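Local coordinates for tyrosine aminotransferase (Leishmania infantum, PDB 4IX8), which probably transfers the amino group of tyrosine to 2-oxoglutarate, using pyridoxal 5'-phosphate as cofactor, at residues A41-K44 / H45-R48; S225-S228 / R229-S233; I435-F438 / C439-K443. All coordinates share one frame; numbering follows the deposited sequence.

Contact 1: A41-K44 / H45-R48; sequences ASSK and HAQR
Lys-44 O meets Arg-48 at the start of the short helix 44-47. The bond from Arg-48 N to Lys-44 O is 3.2 Å long and rather bent, at 138°. The aliphatic part of Arg-48 lies against the same oxygen, with CG 3.4 Å from Lys-44 O. The extended Lys-44 side chain brings CE to 4.4 Å from Arg-48 NH1.

Gln-47 N donates a nearly straight bond to Ser-43 O, 3.1 Å long. The Gln-47 side chain turns back along the incoming loop, where its CG rests 3.3 Å from Ser-42 OG.

Ser-43 OG accepts from Ala-46 N at 3.0 Å, with an angle of 164°. A chi1 of 72° turns OG to the first helical turn, where it faces this N-H. The hydroxyl also bonds to Thr-155 O of the second subunit, and Cys-158 of that subunit packs on Ser-43. Within the chain, His-45 ND1 and Arg-48 NE both bond to Ser-180 O, and Arg-48 NH1 forms a salt bridge with Glu-160. The arrangement is a serine N-cap on a one-turn helix, set at the dimer interface of this pyridoxal-phosphate aminotransferase.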
# COMPACT_ATOMS: atom_id res chain seq x y z
N ALA A 41 4.88 -17.83 15.86
CA ALA A 41 3.75 -18.07 14.97
C ALA A 41 3.10 -16.76 14.57
O ALA A 41 3.37 -15.71 15.15
CB ALA A 41 2.74 -18.98 15.66
N SER A 42 2.26 -16.82 13.55
CA SER A 42 1.66 -15.61 13.02
C SER A 42 0.28 -15.39 13.61
O SER A 42 -0.30 -16.28 14.22
CB SER A 42 1.56 -15.70 11.49
OG SER A 42 0.63 -16.70 11.14
N SER A 43 -0.27 -14.21 13.33
CA SER A 43 -1.57 -13.80 13.80
C SER A 43 -2.71 -14.44 13.02
O SER A 43 -2.52 -14.89 11.90
CB SER A 43 -1.70 -12.30 13.66
OG SER A 43 -1.84 -12.00 12.29
N LYS A 44 -3.90 -14.42 13.59
CA LYS A 44 -5.08 -14.93 12.89
C LYS A 44 -5.38 -14.12 11.64
O LYS A 44 -5.71 -14.66 10.59
CB LYS A 44 -6.26 -14.89 13.84
CG LYS A 44 -7.46 -15.67 13.40
CD LYS A 44 -8.39 -15.98 14.59
CE LYS A 44 -9.68 -16.65 14.15
NZ LYS A 44 -10.40 -17.32 15.25
N HIS A 45 -5.25 -12.81 11.74
CA HIS A 45 -5.39 -11.93 10.60
C HIS A 45 -4.46 -12.35 9.40
O HIS A 45 -4.91 -12.52 8.28
CB HIS A 45 -5.09 -10.54 11.10
CG HIS A 45 -4.98 -9.48 10.07
ND1 HIS A 45 -5.87 -9.31 9.02
CD2 HIS A 45 -4.10 -8.45 9.97
CE1 HIS A 45 -5.53 -8.24 8.33
NE2 HIS A 45 -4.45 -7.71 8.88
N ALA A 46 -3.20 -12.63 9.67
CA ALA A 46 -2.28 -13.05 8.64
C ALA A 46 -2.70 -14.40 8.04
O ALA A 46 -2.80 -14.54 6.83
CB ALA A 46 -0.89 -13.14 9.21
N GLN A 47 -2.98 -15.35 8.91
CA GLN A 47 -3.32 -16.72 8.52
C GLN A 47 -4.51 -16.81 7.57
O GLN A 47 -4.59 -17.73 6.78
CB GLN A 47 -3.61 -17.55 9.77
CG GLN A 47 -2.34 -18.06 10.45
CD GLN A 47 -2.59 -18.61 11.85
OE1 GLN A 47 -1.70 -18.59 12.69
NE2 GLN A 47 -3.80 -19.08 12.11
N ARG A 48 -5.44 -15.87 7.65
CA ARG A 48 -6.65 -15.94 6.83
C ARG A 48 -6.61 -14.96 5.68
O ARG A 48 -7.61 -14.78 4.99
CB ARG A 48 -7.88 -15.67 7.69
CG ARG A 48 -8.03 -14.25 8.12
CD ARG A 48 -9.08 -14.18 9.27
NE ARG A 48 -9.11 -12.83 9.84
CZ ARG A 48 -9.89 -12.47 10.86
NH1 ARG A 48 -10.72 -13.34 11.41
NH2 ARG A 48 -9.83 -11.21 11.30

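Contact 2: S225-S228 / R229-S233; sequences SNFS and RAHVS
A serine N-cap opens helix 229-242, with Ser-228 as the cap residue and His-231 as the residue it holds. Ser-228 OG accepts from His-231 N at 3.1 Å, with an angle of 155°. Its chi1 of 69° swings OG over the first turn, close to that N-H. Ser-228 O starts the helical bonding. It takes Val-232 N at 3.2 Å in a fairly straight bond, and His-231 N only weakly.

The helix follows strand 211-217 of the large mixed sheet, after an intervening loop. Phe-227 is the last loop residue before the cap, and its side chain points toward the first turn. There it forms a T-shaped pair with His-231. The imidazole points its edge at the phenyl face, and His-231 CD2 stands 3.5 Å above the Phe-227 ring plane, over the centre. The ring planes are 80° apart and the centroids 4.6 Å apart. Val-232 adds an apolar contact beside the pair, its CG2 lying 3.7 Å from Phe-227 CB. Both aromatic side chains also touch Cys-198 of strand 197-198. Arg-229 starts away from the loop, and its NH1 forms a salt bridge with Asp-267. It also makes a cation-pi contact with Phe-268.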
# COMPACT_ATOMS: atom_id res chain seq x y z
N SER A 225 -18.66 -5.59 -18.69
CA SER A 225 -19.95 -4.93 -18.78
C SER A 225 -19.83 -3.45 -18.52
O SER A 225 -18.94 -2.99 -17.79
CB SER A 225 -20.93 -5.53 -17.79
OG SER A 225 -20.40 -5.44 -16.46
N ASN A 226 -20.78 -2.72 -19.09
CA ASN A 226 -20.96 -1.31 -18.83
C ASN A 226 -22.42 -1.05 -18.60
O ASN A 226 -23.21 -1.13 -19.53
CB ASN A 226 -20.46 -0.45 -19.99
CG ASN A 226 -20.67 1.01 -19.74
OD1 ASN A 226 -20.23 1.56 -18.71
ND2 ASN A 226 -21.33 1.68 -20.68
N PHE A 227 -22.76 -0.77 -17.35
CA PHE A 227 -24.15 -0.60 -16.92
C PHE A 227 -24.90 0.55 -17.57
O PHE A 227 -24.40 1.65 -17.68
CB PHE A 227 -24.20 -0.39 -15.41
CG PHE A 227 -23.92 -1.63 -14.58
CD1 PHE A 227 -24.06 -2.89 -15.11
CD2 PHE A 227 -23.54 -1.52 -13.24
CE1 PHE A 227 -23.83 -4.03 -14.34
CE2 PHE A 227 -23.32 -2.67 -12.45
CZ PHE A 227 -23.45 -3.91 -13.00
N SER A 228 -26.15 0.28 -17.94
CA SER A 228 -27.06 1.33 -18.39
C SER A 228 -27.33 2.31 -17.23
O SER A 228 -27.19 1.96 -16.07
CB SER A 228 -28.38 0.71 -18.88
OG SER A 228 -29.11 0.17 -17.75
N ARG A 229 -27.76 3.51 -17.57
CA ARG A 229 -28.12 4.48 -16.58
C ARG A 229 -29.23 3.88 -15.73
O ARG A 229 -29.21 3.97 -14.51
CB ARG A 229 -28.58 5.78 -17.24
CG ARG A 229 -29.00 6.83 -16.22
CD ARG A 229 -29.21 8.21 -16.84
NE ARG A 229 -29.47 9.15 -15.76
CZ ARG A 229 -28.54 9.86 -15.12
NH1 ARG A 229 -27.26 9.76 -15.46
NH2 ARG A 229 -28.88 10.68 -14.12
N ALA A 230 -30.15 3.17 -16.37
CA ALA A 230 -31.34 2.71 -15.67
C ALA A 230 -30.99 1.67 -14.60
O ALA A 230 -31.59 1.64 -13.53
CB ALA A 230 -32.37 2.13 -16.66
N HIS A 231 -30.02 0.82 -14.89
CA HIS A 231 -29.62 -0.17 -13.90
C HIS A 231 -28.89 0.51 -12.73
O HIS A 231 -29.07 0.12 -11.57
CB HIS A 231 -28.74 -1.23 -14.54
CG HIS A 231 -28.39 -2.38 -13.65
ND1 HIS A 231 -29.34 -3.16 -13.01
CD2 HIS A 231 -27.19 -2.90 -13.31
CE1 HIS A 231 -28.73 -4.11 -12.32
NE2 HIS A 231 -27.43 -3.96 -12.47
N VAL A 232 -28.06 1.52 -13.02
CA VAL A 232 -27.35 2.20 -11.94
C VAL A 232 -28.38 2.94 -11.06
O VAL A 232 -28.31 2.90 -9.83
CB VAL A 232 -26.30 3.16 -12.49
CG1 VAL A 232 -25.64 3.94 -11.35
CG2 VAL A 232 -25.21 2.39 -13.27
N SER A 233 -29.41 3.50 -11.70
CA SER A 233 -30.49 4.16 -10.98
C SER A 233 -31.17 3.19 -10.04
O SER A 233 -31.41 3.50 -8.86
CB SER A 233 -31.49 4.70 -11.99
OG SER A 233 -32.46 5.51 -11.37

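Contact 3: I435-F438 / C439-K443; sequences IIEF and CERHK
His-442 sets CD2 over one face of the Phe-438 ring, and the guanidinium of Arg-441 comes to the edge of that ring. His-442 CD2 sits 3.3 Å above the phenyl plane, nearer the rim than the centre. His-442 NE2 comes to 3.2 Å from Phe-438 CE1. The rings meet obliquely, with planes 47° apart and centroids 4.5 Å apart. At its own edge, in plane, the imidazole meets Phe-438 O, 3.2 Å from His-442 CD2. The same Phe-438 O accepts from His-442 N at 3.3 Å. One carbonyl thus touches both the backbone and the ring of the residue four places on.

Arg-441 NH2 approaches Phe-438 CD1 to 3.4 Å, near the plane of the ring. The guanidinium is turned 72° from that ring, and one of its faces lies over Phe-438 CA. A bend at chi3 folds the arginine back along the helix. This brings Arg-441 NH1 to Glu-437 OE2 at 3.3 Å, in a salt bridge. It uses the anti lone pair of Glu-437 OE2, on the side away from OE1. The carboxylate lies close to the guanidinium plane in position but is turned 67° against it.

Backbone bonds of the regular i to i+4 kind run from Cys-439, Glu-440 and Arg-441 to Ile-435, Ile-436 and Glu-437. Arg-441 NH2 also pairs with Glu-401 and Glu-400, so the guanidinium joins Glu-437 to the acids of helix 390-401. His-442 is held by Asp-386 through ND1 and by Glu-400 through NE2.

Residues 435-442 are the last two turns of helix 425-442. Phe-438 packs on helix 390-401, edge-to-face with Phe-393, while Ile-435 and Cys-439 lie on Ile-364 of strand 364-365.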
# COMPACT_ATOMS: atom_id res chain seq x y z
N ILE A 435 -7.65 -22.78 -28.89
CA ILE A 435 -8.81 -23.01 -28.07
C ILE A 435 -9.87 -23.73 -28.89
O ILE A 435 -10.51 -24.67 -28.42
CB ILE A 435 -9.33 -21.70 -27.55
CG1 ILE A 435 -8.35 -21.16 -26.52
CG2 ILE A 435 -10.69 -21.90 -26.86
CD1 ILE A 435 -8.51 -19.73 -26.21
N ILE A 436 -10.05 -23.30 -30.13
CA ILE A 436 -10.97 -23.95 -31.04
C ILE A 436 -10.57 -25.39 -31.26
O ILE A 436 -11.36 -26.31 -31.11
CB ILE A 436 -11.01 -23.22 -32.36
CG1 ILE A 436 -11.68 -21.86 -32.14
CG2 ILE A 436 -11.73 -24.04 -33.44
CD1 ILE A 436 -11.55 -20.95 -33.33
N GLU A 437 -9.33 -25.58 -31.65
CA GLU A 437 -8.80 -26.92 -31.84
C GLU A 437 -8.97 -27.72 -30.56
O GLU A 437 -9.33 -28.89 -30.59
CB GLU A 437 -7.35 -26.81 -32.26
CG GLU A 437 -6.59 -28.09 -32.28
CD GLU A 437 -5.11 -27.79 -32.30
OE1 GLU A 437 -4.71 -27.02 -33.19
OE2 GLU A 437 -4.39 -28.27 -31.39
N PHE A 438 -8.74 -27.08 -29.43
CA PHE A 438 -8.80 -27.78 -28.15
C PHE A 438 -10.22 -28.27 -27.84
O PHE A 438 -10.42 -29.40 -27.38
CB PHE A 438 -8.32 -26.85 -27.05
CG PHE A 438 -8.56 -27.37 -25.68
CD1 PHE A 438 -7.71 -28.29 -25.11
CD2 PHE A 438 -9.62 -26.92 -24.95
CE1 PHE A 438 -7.92 -28.75 -23.85
CE2 PHE A 438 -9.82 -27.38 -23.68
CZ PHE A 438 -8.97 -28.31 -23.14
N CYS A 439 -11.20 -27.43 -28.12
CA CYS A 439 -12.58 -27.78 -27.86
C CYS A 439 -13.05 -28.96 -28.73
O CYS A 439 -13.66 -29.91 -28.23
CB CYS A 439 -13.47 -26.56 -28.09
SG CYS A 439 -13.39 -25.39 -26.78
N GLU A 440 -12.76 -28.90 -30.03
CA GLU A 440 -13.20 -29.94 -30.96
C GLU A 440 -12.68 -31.29 -30.53
O GLU A 440 -13.38 -32.30 -30.58
CB GLU A 440 -12.75 -29.65 -32.40
CG GLU A 440 -13.27 -28.34 -32.97
CD GLU A 440 -14.71 -28.41 -33.47
OE1 GLU A 440 -15.41 -29.43 -33.21
OE2 GLU A 440 -15.14 -27.44 -34.14
N ARG A 441 -11.44 -31.30 -30.08
CA ARG A 441 -10.80 -32.50 -29.64
C ARG A 441 -11.46 -33.13 -28.41
O ARG A 441 -11.56 -34.36 -28.32
CB ARG A 441 -9.33 -32.19 -29.35
CG ARG A 441 -8.56 -33.34 -28.78
CD ARG A 441 -7.06 -33.06 -28.83
NE ARG A 441 -6.70 -31.92 -27.98
CZ ARG A 441 -6.23 -30.75 -28.43
NH1 ARG A 441 -6.04 -30.53 -29.73
NH2 ARG A 441 -5.95 -29.79 -27.57
N HIS A 442 -11.93 -32.31 -27.46
CA HIS A 442 -12.53 -32.83 -26.23
C HIS A 442 -14.06 -33.01 -26.28
O HIS A 442 -14.65 -33.57 -25.35
CB HIS A 442 -12.16 -31.92 -25.06
CG HIS A 442 -10.73 -32.05 -24.63
ND1 HIS A 442 -10.33 -32.92 -23.63
CD2 HIS A 442 -9.61 -31.40 -25.02
CE1 HIS A 442 -9.03 -32.81 -23.44
NE2 HIS A 442 -8.56 -31.90 -24.28
N LYS A 443 -14.69 -32.57 -27.35
CA LYS A 443 -16.15 -32.73 -27.54
C LYS A 443 -16.69 -34.16 -27.54
O LYS A 443 -15.93 -35.13 -27.58
CB LYS A 443 -16.57 -32.07 -28.87
CG LYS A 443 -16.88 -30.59 -28.71
CD LYS A 443 -17.00 -29.91 -30.05
CE LYS A 443 -18.29 -30.30 -30.76
NZ LYS A 443 -18.58 -29.34 -31.86

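In the fold
The three contacts follow one another along the chain without overlap. Contact 1 lies near the start of the modelled chain, contact 2 in the middle and contact 3 almost at the C-terminus. None touches another. Their centres are about 36 to 43 Å apart, and contacts 1 and 2 lie on opposite sides of the chain's centre. Contact 2 opens a helix between strands 211-217 and 246-249 of the eight-stranded sheet. Contact 3 ends the helix that follows strand 416-420 of the five-stranded sheet. Contact 1 lies apart from both sheets and meets the second subunit, which touches neither of the others. Two helix starts and one helix end are thus spread over separate parts of the dimeric fold.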